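Local coordinates for ketosynthase (Streptomyces sp. MSC090213JE08, PDB 6KXD), which probably serves as the chain length factor partner of the ketosynthase that builds the ishigamide polyketide chain in a highly reducing type II polyketide synthase, at residues V28-I33 / A333-A338; A40-G45 / S317-M322. One frame throughout, in Å; residues are numbered along the deposited sequence.

Interaction 1 (V28-I33 / A333-A338); sequences VSPYGI and ASFQIA
Phe-335 reaches from helix 332-344 to the turn at Ser-29 and Pro-30, and its ring makes every direct contact between the two segments. The backbone of Ser-29 stays well back, with its CA 8.2 Å from Phe-335 CA. With CG anti to the carbonyl carbon of its own residue, beside the backbone N (chi1 -74°), the ring spans this gap.

The polar approach is to the ring edge. The carbonyl oxygen of Val-28 lies near the ring plane, 3.4 Å from Phe-335 CZ. There it meets the rim of C-H groups, which is weakly positive and probably suits a carbonyl oxygen.

The other contacts are apolar and reach the ring obliquely. Ser-29 CB is 3.5 Å from Phe-335 CZ. Pro-30 CD approaches Phe-335 CE2 at 4.1 Å, and these two side chains come from opposite directions.

The 28-33 segment is the tip of a tight beta hairpin. Strands 20-29 and 32-33 are joined by a type I turn with Pro-30 and Tyr-31 at its corners. Ser-29 and Gly-32 exchange two backbone bonds, Ser-29 N to Gly-32 O (2.9 Å) and Gly-32 N to Ser-29 O (2.8 Å). Facing it, helix 332-344 packs on helix 180-193, as in the central helical layer of the thiolase fold.

A side-chain hydrogen bond stiffens the turn. Ser-29 OG lies between the backbone N and the carbonyl carbon of its residue (chi1 78°) and accepts from Tyr-31 N at 3.1 Å, forming an ST turn. The hydroxyl is thus engaged within the hairpin, while CB of the same residue meets the ring.

Phe-38 of helix 35-44 also packs on Phe-335, with the ring planes at about 40°.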
ATOM      1  N   VAL B  28      -3.227   9.340 -18.675  1.00 36.17           N
ATOM      2  CA  VAL B  28      -3.111   8.499 -19.787  1.00 38.19           C
ATOM      3  C   VAL B  28      -4.322   7.601 -19.636  1.00 38.21           C
ATOM      4  O   VAL B  28      -4.524   7.017 -18.581  1.00 36.33           O
ATOM      5  CB  VAL B  28      -1.809   7.677 -19.777  1.00 38.79           C
ATOM      6  CG1 VAL B  28      -1.766   6.718 -20.948  1.00 42.29           C
ATOM      7  CG2 VAL B  28      -0.570   8.557 -19.739  1.00 42.34           C
ATOM      8  N   SER B  29      -5.166   7.599 -20.636  1.00 34.75           N
ATOM      9  CA  SER B  29      -6.486   7.096 -20.426  1.00 37.21           C
ATOM     10  C   SER B  29      -7.050   6.534 -21.723  1.00 42.59           C
ATOM     11  O   SER B  29      -6.431   6.636 -22.782  1.00 41.91           O
ATOM     12  CB  SER B  29      -7.351   8.225 -19.915  1.00 35.49           C
ATOM     13  OG  SER B  29      -7.719   9.047 -21.009  1.00 39.29           O
ATOM     14  N   PRO B  30      -8.257   5.925 -21.691  1.00 40.57           N
ATOM     15  CA  PRO B  30      -8.866   5.446 -22.927  1.00 41.77           C
ATOM     16  C   PRO B  30      -9.173   6.564 -23.936  1.00 42.14           C
ATOM     17  O   PRO B  30      -9.425   6.234 -25.065  1.00 42.29           O
ATOM     18  CB  PRO B  30     -10.151   4.747 -22.459  1.00 43.25           C
ATOM     19  CG  PRO B  30      -9.829   4.374 -21.015  1.00 40.88           C
ATOM     20  CD  PRO B  30      -9.019   5.534 -20.495  1.00 42.02           C
ATOM     21  N   TYR B  31      -9.060   7.837 -23.515  1.00 39.35           N
ATOM     22  CA  TYR B  31      -9.129   8.988 -24.388  1.00 43.52           C
ATOM     23  C   TYR B  31      -7.831   9.230 -25.139  1.00 46.71           C
ATOM     24  O   TYR B  31      -7.871   9.905 -26.133  1.00 49.21           O
ATOM     25  CB  TYR B  31      -9.472  10.248 -23.611  1.00 43.11           C
ATOM     26  CG  TYR B  31     -10.906  10.245 -23.155  1.00 44.33           C
ATOM     27  CD1 TYR B  31     -11.903   9.893 -24.051  1.00 50.43           C
ATOM     28  CD2 TYR B  31     -11.272  10.609 -21.875  1.00 48.33           C
ATOM     29  CE1 TYR B  31     -13.230   9.879 -23.676  1.00 50.26           C
ATOM     30  CE2 TYR B  31     -12.607  10.615 -21.486  1.00 51.55           C
ATOM     31  CZ  TYR B  31     -13.588  10.242 -22.395  1.00 52.29           C
ATOM     32  OH  TYR B  31     -14.923  10.201 -22.087  1.00 55.48           O
ATOM     33  N   GLY B  32      -6.718   8.685 -24.644  1.00 42.89           N
ATOM     34  CA  GLY B  32      -5.457   8.852 -25.297  1.00 43.67           C
ATOM     35  C   GLY B  32      -4.364   9.154 -24.313  1.00 44.48           C
ATOM     36  O   GLY B  32      -4.524   9.013 -23.104  1.00 41.26           O
ATOM     37  N   ILE B  33      -3.221   9.581 -24.833  1.00 46.91           N
ATOM     38  CA  ILE B  33      -2.142   9.913 -23.981  1.00 44.65           C
ATOM     39  C   ILE B  33      -2.149  11.406 -23.698  1.00 47.56           C
ATOM     40  O   ILE B  33      -1.971  12.204 -24.586  1.00 61.19           O
ATOM     41  CB  ILE B  33      -0.820   9.483 -24.617  1.00 54.13           C
ATOM     42  CG1 ILE B  33      -0.847   7.994 -24.941  1.00 57.56           C
ATOM     43  CG2 ILE B  33       0.317   9.880 -23.692  1.00 57.23           C
ATOM     44  CD1 ILE B  33       0.362   7.499 -25.661  1.00 56.44           C
ATOM     45  N   ALA B 333     -10.801   6.946  -9.363  1.00 34.93           N
ATOM     46  CA  ALA B 333     -11.029   8.201  -8.646  1.00 36.44           C
ATOM     47  C   ALA B 333     -10.133   9.291  -9.218  1.00 37.83           C
ATOM     48  O   ALA B 333     -10.491  10.432  -9.187  1.00 36.14           O
ATOM     49  CB  ALA B 333     -10.841   8.076  -7.150  1.00 37.70           C
ATOM     50  N   SER B 334      -8.956   8.906  -9.737  1.00 37.35           N
ATOM     51  CA  SER B 334      -8.083   9.886 -10.331  1.00 36.60           C
ATOM     52  C   SER B 334      -8.698  10.425 -11.630  1.00 38.08           C
ATOM     53  O   SER B 334      -8.638  11.622 -11.908  1.00 38.04           O
ATOM     54  CB  SER B 334      -6.696   9.285 -10.536  1.00 36.47           C
ATOM     55  OG  SER B 334      -6.141   8.957  -9.299  1.00 37.93           O
ATOM     56  N   PHE B 335      -9.282   9.545 -12.432  1.00 37.05           N
ATOM     57  CA  PHE B 335      -9.978   9.957 -13.640  1.00 35.86           C
ATOM     58  C   PHE B 335     -11.167  10.827 -13.252  1.00 34.49           C
ATOM     59  O   PHE B 335     -11.400  11.836 -13.895  1.00 37.58           O
ATOM     60  CB  PHE B 335     -10.417   8.785 -14.476  1.00 33.01           C
ATOM     61  CG  PHE B 335      -9.322   8.082 -15.217  1.00 32.74           C
ATOM     62  CD1 PHE B 335      -8.060   8.646 -15.318  1.00 39.66           C
ATOM     63  CD2 PHE B 335      -9.568   6.893 -15.842  1.00 37.22           C
ATOM     64  CE1 PHE B 335      -7.058   8.000 -16.021  1.00 38.02           C
ATOM     65  CE2 PHE B 335      -8.564   6.242 -16.533  1.00 37.53           C
ATOM     66  CZ  PHE B 335      -7.332   6.825 -16.653  1.00 39.68           C
ATOM     67  N   GLN B 336     -11.777  10.538 -12.097  1.00 34.68           N
ATOM     68  CA  GLN B 336     -12.931  11.334 -11.667  1.00 36.25           C
ATOM     69  C   GLN B 336     -12.533  12.775 -11.316  1.00 36.45           C
ATOM     70  O   GLN B 336     -13.187  13.730 -11.763  1.00 38.04           O
ATOM     71  CB  GLN B 336     -13.645  10.656 -10.507  1.00 37.90           C
ATOM     72  CG  GLN B 336     -14.339   9.403 -10.976  1.00 38.26           C
ATOM     73  CD  GLN B 336     -14.699   8.552  -9.796  1.00 39.40           C
ATOM     74  OE1 GLN B 336     -14.219   7.452  -9.627  1.00 41.75           O
ATOM     75  NE2 GLN B 336     -15.556   9.084  -8.962  1.00 37.21           N
ATOM     76  N   ILE B 337     -11.458  12.903 -10.543  1.00 35.94           N
ATOM     77  CA  ILE B 337     -10.911  14.160 -10.177  1.00 36.42           C
ATOM     78  C   ILE B 337     -10.444  14.872 -11.450  1.00 37.29           C
ATOM     79  O   ILE B 337     -10.757  16.011 -11.647  1.00 37.79           O
ATOM     80  CB  ILE B 337      -9.801  14.003  -9.134  1.00 36.68           C
ATOM     81  CG1 ILE B 337     -10.354  13.504  -7.793  1.00 36.40           C
ATOM     82  CG2 ILE B 337      -9.089  15.325  -8.990  1.00 37.53           C
ATOM     83  CD1 ILE B 337      -9.304  13.137  -6.799  1.00 40.90           C
ATOM     84  N   ALA B 338      -9.709  14.189 -12.318  1.00 38.29           N
ATOM     85  CA  ALA B 338      -9.276  14.772 -13.599  1.00 38.95           C
ATOM     86  C   ALA B 338     -10.463  15.236 -14.457  1.00 38.47           C
ATOM     87  O   ALA B 338     -10.361  16.302 -15.086  1.00 38.76           O
ATOM     88  CB  ALA B 338      -8.407  13.830 -14.362  1.00 37.72           C
TER

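Interaction 2 (A40-G45 / S317-M322). With ACT (acetate ion), chain E.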
ATOM      1  N   ALA B  40     -10.157  16.685 -23.642  1.00 48.29           N
ATOM      2  CA  ALA B  40     -10.964  16.649 -24.867  1.00 43.78           C
ATOM      3  C   ALA B  40     -12.061  15.585 -24.748  1.00 44.87           C
ATOM      4  O   ALA B  40     -13.240  15.859 -25.022  1.00 43.16           O
ATOM      5  CB  ALA B  40     -10.084  16.435 -26.069  1.00 41.46           C
ATOM      6  N   GLY B  41     -11.703  14.388 -24.282  1.00 43.57           N
ATOM      7  CA  GLY B  41     -12.652  13.262 -24.216  1.00 41.33           C
ATOM      8  C   GLY B  41     -13.762  13.512 -23.205  1.00 44.33           C
ATOM      9  O   GLY B  41     -14.944  13.179 -23.434  1.00 43.38           O
ATOM     10  N   VAL B  42     -13.374  14.091 -22.065  1.00 46.11           N
ATOM     11  CA  VAL B  42     -14.307  14.345 -20.993  1.00 44.79           C
ATOM     12  C   VAL B  42     -15.307  15.426 -21.422  1.00 44.64           C
ATOM     13  O   VAL B  42     -16.520  15.344 -21.161  1.00 45.75           O
ATOM     14  CB  VAL B  42     -13.585  14.749 -19.696  1.00 48.78           C
ATOM     15  CG1 VAL B  42     -14.539  15.450 -18.738  1.00 48.31           C
ATOM     16  CG2 VAL B  42     -12.946  13.529 -19.049  1.00 48.84           C
ATOM     17  N   ARG B  43     -14.790  16.476 -22.038  1.00 47.27           N
ATOM     18  CA  ARG B  43     -15.620  17.608 -22.389  1.00 50.50           C
ATOM     19  C   ARG B  43     -16.569  17.189 -23.501  1.00 49.75           C
ATOM     20  O   ARG B  43     -17.683  17.670 -23.560  1.00 48.95           O
ATOM     21  CB  ARG B  43     -14.726  18.761 -22.820  1.00 49.55           C
ATOM     22  CG  ARG B  43     -14.152  19.546 -21.650  1.00 48.74           C
ATOM     23  CD  ARG B  43     -12.953  20.265 -22.191  1.00 50.28           C
ATOM     24  NE  ARG B  43     -12.202  20.911 -21.150  1.00 49.17           N
ATOM     25  CZ  ARG B  43     -11.007  21.393 -21.339  1.00 49.82           C
ATOM     26  NH1 ARG B  43     -10.567  21.550 -22.577  1.00 46.33           N
ATOM     27  NH2 ARG B  43     -10.273  21.714 -20.287  1.00 46.56           N
ATOM     28  N   ALA B  44     -16.091  16.297 -24.372  1.00 45.36           N
ATOM     29  CA  ALA B  44     -16.876  15.823 -25.506  1.00 47.05           C
ATOM     30  C   ALA B  44     -17.866  14.741 -25.075  1.00 48.72           C
ATOM     31  O   ALA B  44     -18.729  14.377 -25.891  1.00 52.24           O
ATOM     32  CB  ALA B  44     -15.950  15.291 -26.567  1.00 48.03           C
ATOM     33  N   GLY B  45     -17.690  14.180 -23.866  1.00 46.83           N
ATOM     34  CA  GLY B  45     -18.347  12.961 -23.443  1.00 46.84           C
ATOM     35  C   GLY B  45     -18.173  11.879 -24.481  1.00 48.46           C
ATOM     36  O   GLY B  45     -19.139  11.191 -24.849  1.00 46.07           O
ATOM     37  N   SER B 317     -25.124  16.244 -14.146  1.00 45.85           N
ATOM     38  CA  SER B 317     -25.126  16.451 -15.591  1.00 51.65           C
ATOM     39  C   SER B 317     -23.938  17.299 -16.024  1.00 49.67           C
ATOM     40  O   SER B 317     -23.821  17.603 -17.174  1.00 55.16           O
ATOM     41  CB  SER B 317     -26.374  17.146 -16.042  1.00 54.85           C
ATOM     42  OG  SER B 317     -27.280  17.218 -14.985  1.00 60.08           O
ATOM     43  N   ARG B 318     -23.170  17.784 -15.063  1.00 49.27           N
ATOM     44  CA  ARG B 318     -22.119  18.719 -15.339  1.00 49.69           C
ATOM     45  C   ARG B 318     -20.935  18.010 -16.012  1.00 50.24           C
ATOM     46  O   ARG B 318     -20.236  18.592 -16.796  1.00 54.06           O
ATOM     47  CB  ARG B 318     -21.677  19.376 -14.028  1.00 53.71           C
ATOM     48  CG  ARG B 318     -20.956  20.695 -14.234  1.00 55.05           C
ATOM     49  CD  ARG B 318     -21.940  21.827 -14.399  1.00 53.54           C
ATOM     50  NE  ARG B 318     -22.574  22.078 -13.128  1.00 52.31           N
ATOM     51  CZ  ARG B 318     -23.662  22.812 -12.959  1.00 51.96           C
ATOM     52  NH1 ARG B 318     -24.152  23.517 -13.965  1.00 56.31           N
ATOM     53  NH2 ARG B 318     -24.254  22.838 -11.777  1.00 46.79           N
ATOM     54  N   VAL B 319     -20.702  16.753 -15.657  1.00 46.49           N
ATOM     55  CA  VAL B 319     -19.574  16.008 -16.148  1.00 48.22           C
ATOM     56  C   VAL B 319     -20.136  14.743 -16.759  1.00 45.23           C
ATOM     57  O   VAL B 319     -20.958  14.108 -16.119  1.00 43.32           O
ATOM     58  CB  VAL B 319     -18.613  15.654 -15.001  1.00 48.95           C
ATOM     59  CG1 VAL B 319     -17.437  14.814 -15.467  1.00 49.20           C
ATOM     60  CG2 VAL B 319     -18.148  16.899 -14.282  1.00 50.00           C
ATOM     61  N   PRO B 320     -19.674  14.299 -17.948  1.00 47.94           N
ATOM     62  CA  PRO B 320     -20.130  13.019 -18.503  1.00 43.48           C
ATOM     63  C   PRO B 320     -19.851  11.816 -17.597  1.00 45.74           C
ATOM     64  O   PRO B 320     -18.916  11.849 -16.789  1.00 45.60           O
ATOM     65  CB  PRO B 320     -19.362  12.941 -19.826  1.00 54.03           C
ATOM     66  CG  PRO B 320     -19.116  14.399 -20.186  1.00 52.26           C
ATOM     67  CD  PRO B 320     -18.783  15.042 -18.855  1.00 52.44           C
ATOM     68  N   SER B 321     -20.667  10.772 -17.732  1.00 46.12           N
ATOM     69  CA  SER B 321     -20.529   9.554 -16.930  1.00 46.28           C
ATOM     70  C   SER B 321     -19.112   9.010 -17.119  1.00 45.09           C
ATOM     71  O   SER B 321     -18.608   9.037 -18.210  1.00 45.93           O
ATOM     72  CB  SER B 321     -21.518   8.481 -17.266  1.00 48.71           C
ATOM     73  OG  SER B 321     -21.296   7.351 -16.419  1.00 50.64           O
ATOM     74  N   MET B 322     -18.523   8.532 -16.025  1.00 46.55           N
ATOM     75  CA  MET B 322     -17.267   7.779 -16.041  1.00 48.54           C
ATOM     76  C   MET B 322     -17.461   6.450 -16.771  1.00 44.50           C
ATOM     77  O   MET B 322     -16.489   5.878 -17.217  1.00 46.13           O
ATOM     78  CB  MET B 322     -16.766   7.481 -14.627  1.00 46.42           C
ATOM     79  CG  MET B 322     -16.293   8.706 -13.891  1.00 47.08           C
ATOM     80  SD  MET B 322     -14.903   9.493 -14.744  1.00 56.14           S
ATOM     81  CE  MET B 322     -15.709  10.874 -15.543  1.00 52.71           C
TER
HETATM   82  C   ACT E 403     -26.821  25.951 -12.500  1.00 69.52           C
HETATM   83  O   ACT E 403     -27.800  26.200 -13.231  1.00 74.13           O
HETATM   84  OXT ACT E 403     -26.693  24.802 -12.030  1.00 69.22           O
HETATM   85  CH3 ACT E 403     -25.840  27.020 -12.131  1.00 68.51           C
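Gly-45 and Pro-320 mark the closest backbone approach, with their CA atoms 5.3 Å apart, where the end of helix 35-44 meets an extended run of loop. Gly-45 leaves the helix with a positive phi of 50° and closes a Schellman motif.

The Pro-320 ring packs directly on this helix end. Its CG lies 3.6 Å from Gly-45 CA. The same CG is modelled 2.9 Å from Val-42 O, unusually short for carbon and oxygen, so the exact distance is doubtful. Val-42 O also accepts the backbone N of Gly-45 at 3.2 Å. The carbonyl therefore has a polar partner just past the helix end, the N-H of Gly-45.

Val-42 adds the apolar part. Its CG1 branch does the touching, lying 4.3 Å from Pro-320 CD and a little farther from Val-319 CG1. Both valines hold CG1 anti to the backbone N, and these branches meet loosely.

Arg-318 points to a different site, an acetate that probably came from the crystallisation liquor. Acetate OXT lies in the guanidinium plane, at the edge. It receives a fairly straight bond from Arg-318 NH2 (3.1 Å, 160°) and a weak, more bent one from NH1 (3.4 Å). One carboxylate oxygen thus serves both terminal nitrogens. Trp-288 steadies the arginine: its carbonyl oxygen accepts from NE and its ring makes a cation-pi contact. A phosphate ion, probably also from the crystallisation liquor, forms a salt bridge to NH2.

Arg-43 NE hydrogen-bonds to Ala-342 O and NH2 forms a salt bridge with Glu-345, which ties helix 35-44 to the C-terminal end of helix 332-344. Val-42 and Val-319 both pack on Ala-339 of that same helix, and Val-319 also reaches Ala-289 and Val-291 on strand 287-291.

In the fold
From the N terminus, the chain runs along strand 20-29, turns into strand 32-33 and enters helix 35-44. Segments 28-33 and 40-45 are thus close neighbours in sequence. Some 270 residues later, the loop after helix 313-316 returns at 317-322 and closes interaction 2. The chain then enters helix 332-344, where 333-338 closes interaction 1. Interaction 2 is nested inside that wider loop. Their centres lie 11 Å apart and they touch: Tyr-31 packs on Gly-41 and Val-42, and Gln-336 and Phe-335 on Met-322. Together they tie the N-terminal hairpin and its following helix to the late part of the chain.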